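Local coordinates for protein endo-1,4-b-d-mannanase (PDB 1QNP) that hydrolyses internal beta-1,4-mannosidic linkages of mannans, as an endo-acting glycoside hydrolase of family 5, at residues S8-N13 with T296-G301; N130-Y135 with P170-C175. All blocks are in the same frame, centred on the assembly; numbering follows the deposited sequence.

Contact 1: S8-N13 with T296-G301; sequences SGTQFN and TTRGMG
Phe12 brings the edge of its ring up to the backbone of Gly301, with CE2 4.0 Å from Gly301 CA and the alpha carbon near the ring plane. CD2 of Phe12 lies 4.0 Å from Gly301 O. This is the tight side of the contact: a side chain at Gly301 would run into the ring, so the bare backbone suits the site. CG of Phe12 stands anti to its own carbonyl carbon (chi1 -62°), which directs the ring inward, where Phe162 and Phe237 meet it and Ile7 and Val273 pack around it. Gly301 is itself fixed by backbone hydrogen bonds to Phe21 and Cys272 of the adjoining barrel strands.

Beside the ring, water 3 accepts from Phe12 N (2.8 Å) and donates to Gly301 O (2.7 Å), joining the two strands where no direct bond does.

The side nearer solvent is looser. Thr10, in the two-residue turn between strands 6-8 and 11-14, faces the type II turn from Thr297 to Met300, in which Gly299 takes the positive-phi position. Water 1 bridges them, 3.0 Å from Thr10 OG1 and accepting from Gly299 N at 3.0 Å, while it donates to Met300 O. The bent chain of Arg298 crosses Thr10 at about a right angle; its NH2 comes 3.2 Å from Thr10 OG1, but at an angle too poor for a hydrogen bond. Both side chains also rest on Leu266 of helix 253-267.

The N-terminal hairpin is thus laid against the start of strand 300-309, at the N-terminal end of the barrel. With no direct hydrogen bond between the segments, its fit there depends on an apolar ring edge and on waters, one joining a backbone N-H to a carbonyl and another a threonine hydroxyl to the turn.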
loop_
_atom_site.group_PDB
_atom_site.type_symbol
_atom_site.label_atom_id
_atom_site.label_comp_id
_atom_site.label_asym_id
_atom_site.label_seq_id
_atom_site.Cartn_x
_atom_site.Cartn_y
_atom_site.Cartn_z
ATOM N N SER A 8 15.222 12.459 0.457
ATOM C CA SER A 8 16.355 13.353 0.136
ATOM C C SER A 8 16.248 13.602 -1.363
ATOM O O SER A 8 16.162 12.674 -2.197
ATOM C CB SER A 8 17.655 12.734 0.595
ATOM O OG SER A 8 18.782 13.540 0.234
ATOM N N GLY A 9 16.073 14.889 -1.783
ATOM C CA GLY A 9 15.805 15.148 -3.219
ATOM C C GLY A 9 14.461 14.538 -3.561
ATOM O O GLY A 9 13.528 14.717 -2.769
ATOM N N THR A 10 14.354 13.781 -4.665
ATOM C CA THR A 10 13.116 13.064 -4.973
ATOM C C THR A 10 13.369 11.548 -4.904
ATOM O O THR A 10 12.729 10.700 -5.567
ATOM C CB THR A 10 12.456 13.350 -6.322
ATOM O OG1 THR A 10 13.378 13.154 -7.408
ATOM C CG2 THR A 10 11.910 14.782 -6.326
ATOM N N GLN A 11 14.202 11.171 -3.916
ATOM C CA GLN A 11 14.474 9.765 -3.636
ATOM C C GLN A 11 14.252 9.493 -2.161
ATOM O O GLN A 11 14.176 10.416 -1.334
ATOM C CB GLN A 11 15.930 9.388 -3.968
ATOM C CG GLN A 11 16.258 9.630 -5.442
ATOM C CD GLN A 11 17.555 8.919 -5.803
ATOM O OE1 GLN A 11 17.431 7.943 -6.544
ATOM N NE2 GLN A 11 18.631 9.409 -5.218
ATOM N N PHE A 12 14.242 8.245 -1.776
ATOM C CA PHE A 12 14.158 7.861 -0.392
ATOM C C PHE A 12 15.535 7.552 0.200
ATOM O O PHE A 12 16.447 7.013 -0.465
ATOM C CB PHE A 12 13.233 6.626 -0.232
ATOM C CG PHE A 12 11.807 6.917 -0.668
ATOM C CD1 PHE A 12 10.949 7.562 0.223
ATOM C CD2 PHE A 12 11.332 6.627 -1.922
ATOM C CE1 PHE A 12 9.640 7.849 -0.172
ATOM C CE2 PHE A 12 10.066 6.945 -2.339
ATOM C CZ PHE A 12 9.178 7.541 -1.455
ATOM N N ASN A 13 15.655 7.887 1.475
ATOM C CA ASN A 13 16.859 7.582 2.261
ATOM C C ASN A 13 16.440 6.456 3.216
ATOM O O ASN A 13 15.646 6.694 4.131
ATOM C CB ASN A 13 17.302 8.842 3.043
ATOM C CG ASN A 13 18.537 8.608 3.877
ATOM O OD1 ASN A 13 18.811 7.462 4.237
ATOM N ND2 ASN A 13 19.310 9.620 4.299
ATOM N N THR A 296 14.261 4.057 -14.661
ATOM C CA THR A 296 14.918 5.060 -15.464
ATOM C C THR A 296 14.092 6.341 -15.683
ATOM O O THR A 296 14.507 7.171 -16.504
ATOM C CB THR A 296 15.293 4.453 -16.837
ATOM O OG1 THR A 296 14.120 4.029 -17.557
ATOM C CG2 THR A 296 16.267 3.293 -16.660
ATOM N N THR A 297 13.096 6.626 -14.886
ATOM C CA THR A 297 12.350 7.890 -15.057
ATOM C C THR A 297 12.504 8.790 -13.837
ATOM O O THR A 297 12.209 8.335 -12.726
ATOM C CB THR A 297 10.873 7.585 -15.325
ATOM O OG1 THR A 297 10.708 6.743 -16.466
ATOM C CG2 THR A 297 10.089 8.877 -15.567
ATOM N N ARG A 298 13.010 10.028 -14.005
ATOM C CA ARG A 298 13.179 10.944 -12.875
ATOM C C ARG A 298 11.779 11.225 -12.272
ATOM O O ARG A 298 10.780 11.360 -12.989
ATOM C CB ARG A 298 13.840 12.288 -13.246
ATOM C CG ARG A 298 15.352 12.276 -13.271
ATOM C CD ARG A 298 16.062 13.588 -12.827
ATOM N NE ARG A 298 15.444 14.250 -11.672
ATOM C CZ ARG A 298 15.972 14.127 -10.414
ATOM N NH1 ARG A 298 17.109 13.381 -10.264
ATOM N NH2 ARG A 298 15.453 14.664 -9.280
ATOM N N GLY A 299 11.771 11.262 -10.951
ATOM C CA GLY A 299 10.494 11.421 -10.224
ATOM C C GLY A 299 10.122 10.081 -9.582
ATOM O O GLY A 299 9.375 10.083 -8.611
ATOM N N MET A 300 10.644 8.948 -10.060
ATOM C CA MET A 300 10.322 7.685 -9.374
ATOM C C MET A 300 11.290 7.407 -8.232
ATOM O O MET A 300 12.521 7.528 -8.392
ATOM C CB MET A 300 10.407 6.498 -10.331
ATOM C CG MET A 300 9.391 6.506 -11.454
ATOM S SD MET A 300 7.675 6.709 -10.899
ATOM C CE MET A 300 7.624 5.364 -9.699
ATOM N N GLY A 301 10.804 6.971 -7.091
ATOM C CA GLY A 301 11.592 6.532 -5.972
ATOM C C GLY A 301 11.696 5.040 -5.769
ATOM O O GLY A 301 12.656 4.558 -5.122
HETATM O O HOH W 1 13.631 10.528 -8.744
HETATM O O HOH W 2 15.373 7.031 -8.529
HETATM O O HOH W 3 14.266 6.037 -3.564
#

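Contact 2: N130-Y135 with P170-C175; sequences NATTWY and PRCNGC. With NAG (2-acetamido-2-deoxy-beta-D-glucopyranose), chain D.
Tyr135 OH donates to Arg171 O at 2.7 Å, the one direct hydrogen bond between these loops, and does so from well above the carbonyl plane (52° out of it). Water 4 lies 2.9 Å from Arg171 O and is also close to Ala131 O. The guanidinium of Arg171 turns elsewhere, to a salt bridge with Glu205.

Sulfur and apolar contacts fill the rest. The 2.1 Å disulfide from Cys172 SG to Cys175 SG closes a type II turn and lies against Thr132, whose CB is 3.5 Å from Cys175 SG. Tyr135 CE2 touches Cys172 CB at 3.9 Å, and Cys172 SG sits obliquely off the ring. With CG anti to the carbonyl carbon (chi1 -65°), the tyrosine ring reaches across to segment 170-175, while Trp134 CE3 covers part of one face and Trp183 meets the ring edge-to-face. A phenylalanine in its place would probably leave Arg171 O without its hydroxyl donor, and the two loops without their direct polar link.

A third group of bonds shapes the sugar site. Asn130 ND2 is joined to NAG C1 (1.6 Å), and Asn130 OD1 accepts from Thr132 N and, at 3.1 Å, from Thr133 N, holding the amide against the following turn. Thr133 CG2 packs near NAG O5.

Asn130-Ala131-Thr132 is an N-glycosylation sequon folded as an Asx turn; it rests on a disulfide-closed loop just beyond Pro170, the proline of an Asn-Glu-Pro sequence, which in family 5 TIM barrels carries the acid/base glutamate and probably does so here.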
loop_
_atom_site.group_PDB
_atom_site.type_symbol
_atom_site.label_atom_id
_atom_site.label_comp_id
_atom_site.label_asym_id
_atom_site.label_seq_id
_atom_site.Cartn_x
_atom_site.Cartn_y
_atom_site.Cartn_z
ATOM N N ASN A 130 -23.452 5.496 2.269
ATOM C CA ASN A 130 -22.962 4.588 1.229
ATOM C C ASN A 130 -21.488 4.836 0.991
ATOM O O ASN A 130 -20.841 5.582 1.744
ATOM C CB ASN A 130 -23.829 4.662 -0.044
ATOM C CG ASN A 130 -23.716 6.000 -0.654
ATOM O OD1 ASN A 130 -22.840 6.838 -0.577
ATOM N ND2 ASN A 130 -24.856 6.430 -1.335
ATOM N N ALA A 131 -20.926 4.139 -0.020
ATOM C CA ALA A 131 -19.476 4.208 -0.248
ATOM C C ALA A 131 -18.927 5.555 -0.635
ATOM O O ALA A 131 -17.693 5.755 -0.435
ATOM C CB ALA A 131 -19.147 3.143 -1.326
ATOM N N THR A 132 -19.750 6.495 -1.106
ATOM C CA THR A 132 -19.245 7.850 -1.430
ATOM C C THR A 132 -19.526 8.832 -0.301
ATOM O O THR A 132 -18.713 9.754 -0.095
ATOM C CB THR A 132 -19.795 8.315 -2.786
ATOM O OG1 THR A 132 -21.240 8.330 -2.725
ATOM C CG2 THR A 132 -19.304 7.332 -3.891
ATOM N N THR A 133 -20.562 8.643 0.472
ATOM C CA THR A 133 -20.789 9.520 1.614
ATOM C C THR A 133 -19.878 9.126 2.786
ATOM O O THR A 133 -19.737 9.933 3.719
ATOM C CB THR A 133 -22.234 9.515 2.151
ATOM O OG1 THR A 133 -22.534 8.244 2.706
ATOM C CG2 THR A 133 -23.192 9.913 1.037
ATOM N N TRP A 134 -19.167 7.992 2.710
ATOM C CA TRP A 134 -18.291 7.570 3.829
ATOM C C TRP A 134 -17.279 8.627 4.245
ATOM O O TRP A 134 -16.989 8.842 5.448
ATOM C CB TRP A 134 -17.505 6.311 3.377
ATOM C CG TRP A 134 -16.540 5.769 4.411
ATOM C CD1 TRP A 134 -16.831 4.970 5.460
ATOM C CD2 TRP A 134 -15.101 6.000 4.446
ATOM N NE1 TRP A 134 -15.679 4.692 6.207
ATOM C CE2 TRP A 134 -14.629 5.285 5.572
ATOM C CE3 TRP A 134 -14.203 6.710 3.651
ATOM C CZ2 TRP A 134 -13.265 5.307 5.930
ATOM C CZ3 TRP A 134 -12.848 6.719 3.993
ATOM C CH2 TRP A 134 -12.391 5.984 5.100
ATOM N N TYR A 135 -16.725 9.305 3.221
ATOM C CA TYR A 135 -15.687 10.321 3.457
ATOM C C TYR A 135 -16.107 11.440 4.385
ATOM O O TYR A 135 -15.221 12.065 5.023
ATOM C CB TYR A 135 -15.162 10.947 2.132
ATOM C CG TYR A 135 -14.439 9.851 1.321
ATOM C CD1 TYR A 135 -13.130 9.514 1.582
ATOM C CD2 TYR A 135 -15.104 9.190 0.289
ATOM C CE1 TYR A 135 -12.495 8.509 0.873
ATOM C CE2 TYR A 135 -14.513 8.154 -0.430
ATOM C CZ TYR A 135 -13.174 7.840 -0.138
ATOM O OH TYR A 135 -12.509 6.824 -0.816
ATOM N N PRO A 170 -8.288 4.229 -2.403
ATOM C CA PRO A 170 -9.489 5.023 -2.175
ATOM C C PRO A 170 -10.072 5.609 -3.466
ATOM O O PRO A 170 -9.346 6.128 -4.317
ATOM C CB PRO A 170 -8.990 6.168 -1.304
ATOM C CG PRO A 170 -7.506 6.237 -1.516
ATOM C CD PRO A 170 -7.102 4.798 -1.722
ATOM N N ARG A 171 -11.410 5.450 -3.616
ATOM C CA ARG A 171 -12.125 6.032 -4.758
ATOM C C ARG A 171 -13.391 6.687 -4.216
ATOM O O ARG A 171 -13.900 6.369 -3.138
ATOM C CB ARG A 171 -12.563 5.003 -5.810
ATOM C CG ARG A 171 -11.406 4.239 -6.501
ATOM C CD ARG A 171 -12.118 3.238 -7.453
ATOM N NE ARG A 171 -11.107 2.542 -8.245
ATOM C CZ ARG A 171 -11.426 1.790 -9.315
ATOM N NH1 ARG A 171 -12.710 1.676 -9.693
ATOM N NH2 ARG A 171 -10.452 1.156 -9.970
ATOM N N CYS A 172 -13.976 7.540 -5.043
ATOM C CA CYS A 172 -15.298 8.149 -4.722
ATOM C C CYS A 172 -15.990 8.174 -6.080
ATOM O O CYS A 172 -15.837 9.156 -6.823
ATOM C CB CYS A 172 -15.109 9.508 -4.025
ATOM S SG CYS A 172 -16.590 10.162 -3.204
ATOM N N ASN A 173 -16.647 7.070 -6.437
ATOM C CA ASN A 173 -17.128 6.933 -7.822
ATOM C C ASN A 173 -18.131 8.027 -8.203
ATOM O O ASN A 173 -19.148 8.134 -7.505
ATOM C CB ASN A 173 -17.801 5.550 -7.916
ATOM C CG ASN A 173 -18.367 5.303 -9.311
ATOM O OD1 ASN A 173 -19.611 5.352 -9.389
ATOM N ND2 ASN A 173 -17.541 5.042 -10.307
ATOM N N GLY A 174 -17.877 8.743 -9.301
ATOM C CA GLY A 174 -18.784 9.839 -9.686
ATOM C C GLY A 174 -18.729 11.041 -8.797
ATOM O O GLY A 174 -19.517 11.983 -9.046
ATOM N N CYS A 175 -17.872 11.135 -7.757
ATOM C CA CYS A 175 -17.870 12.298 -6.906
ATOM C C CYS A 175 -17.036 13.430 -7.455
ATOM O O CYS A 175 -16.110 13.209 -8.253
ATOM C CB CYS A 175 -17.137 11.891 -5.596
ATOM S SG CYS A 175 -17.926 10.512 -4.747
HETATM C C1 NAG D . -25.104 7.807 -2.113
HETATM C C2 NAG D . -25.850 7.695 -3.424
HETATM C C3 NAG D . -25.858 9.073 -4.060
HETATM C C4 NAG D . -26.522 10.021 -3.049
HETATM C C5 NAG D . -25.748 10.030 -1.685
HETATM C C6 NAG D . -26.509 10.934 -0.721
HETATM C C7 NAG D . -25.914 5.698 -4.896
HETATM C C8 NAG D . -25.083 4.877 -5.812
HETATM N N2 NAG D . -25.192 6.673 -4.257
HETATM O O3 NAG D . -26.679 8.923 -5.223
HETATM O O4 NAG D . -26.518 11.391 -3.471
HETATM O O5 NAG D . -25.735 8.700 -1.179
HETATM O O6 NAG D . -27.805 10.442 -0.486
HETATM O O7 NAG D . -27.049 5.565 -4.697
HETATM O O HOH W 4 -15.796 4.439 -2.084
#

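The two contacts lie at different ends of one TIM barrel, their centres 31 Å apart and their nearest atoms about 17 Å apart. Contact 1 joins the N-terminal hairpin to the beginning of strand 300-309, whereas contact 2 joins loops on the side where strand 161-165 ends. That strand relates them: Phe162, near its start, meets Phe12 of contact 1, and the chain beyond its end leads into segment 170-175. In family 5 the substrate cleft opens at the C-terminal ends of the barrel strands, so the loops of contact 2 probably border the catalytic face, while contact 1 belongs to the barrel's other end.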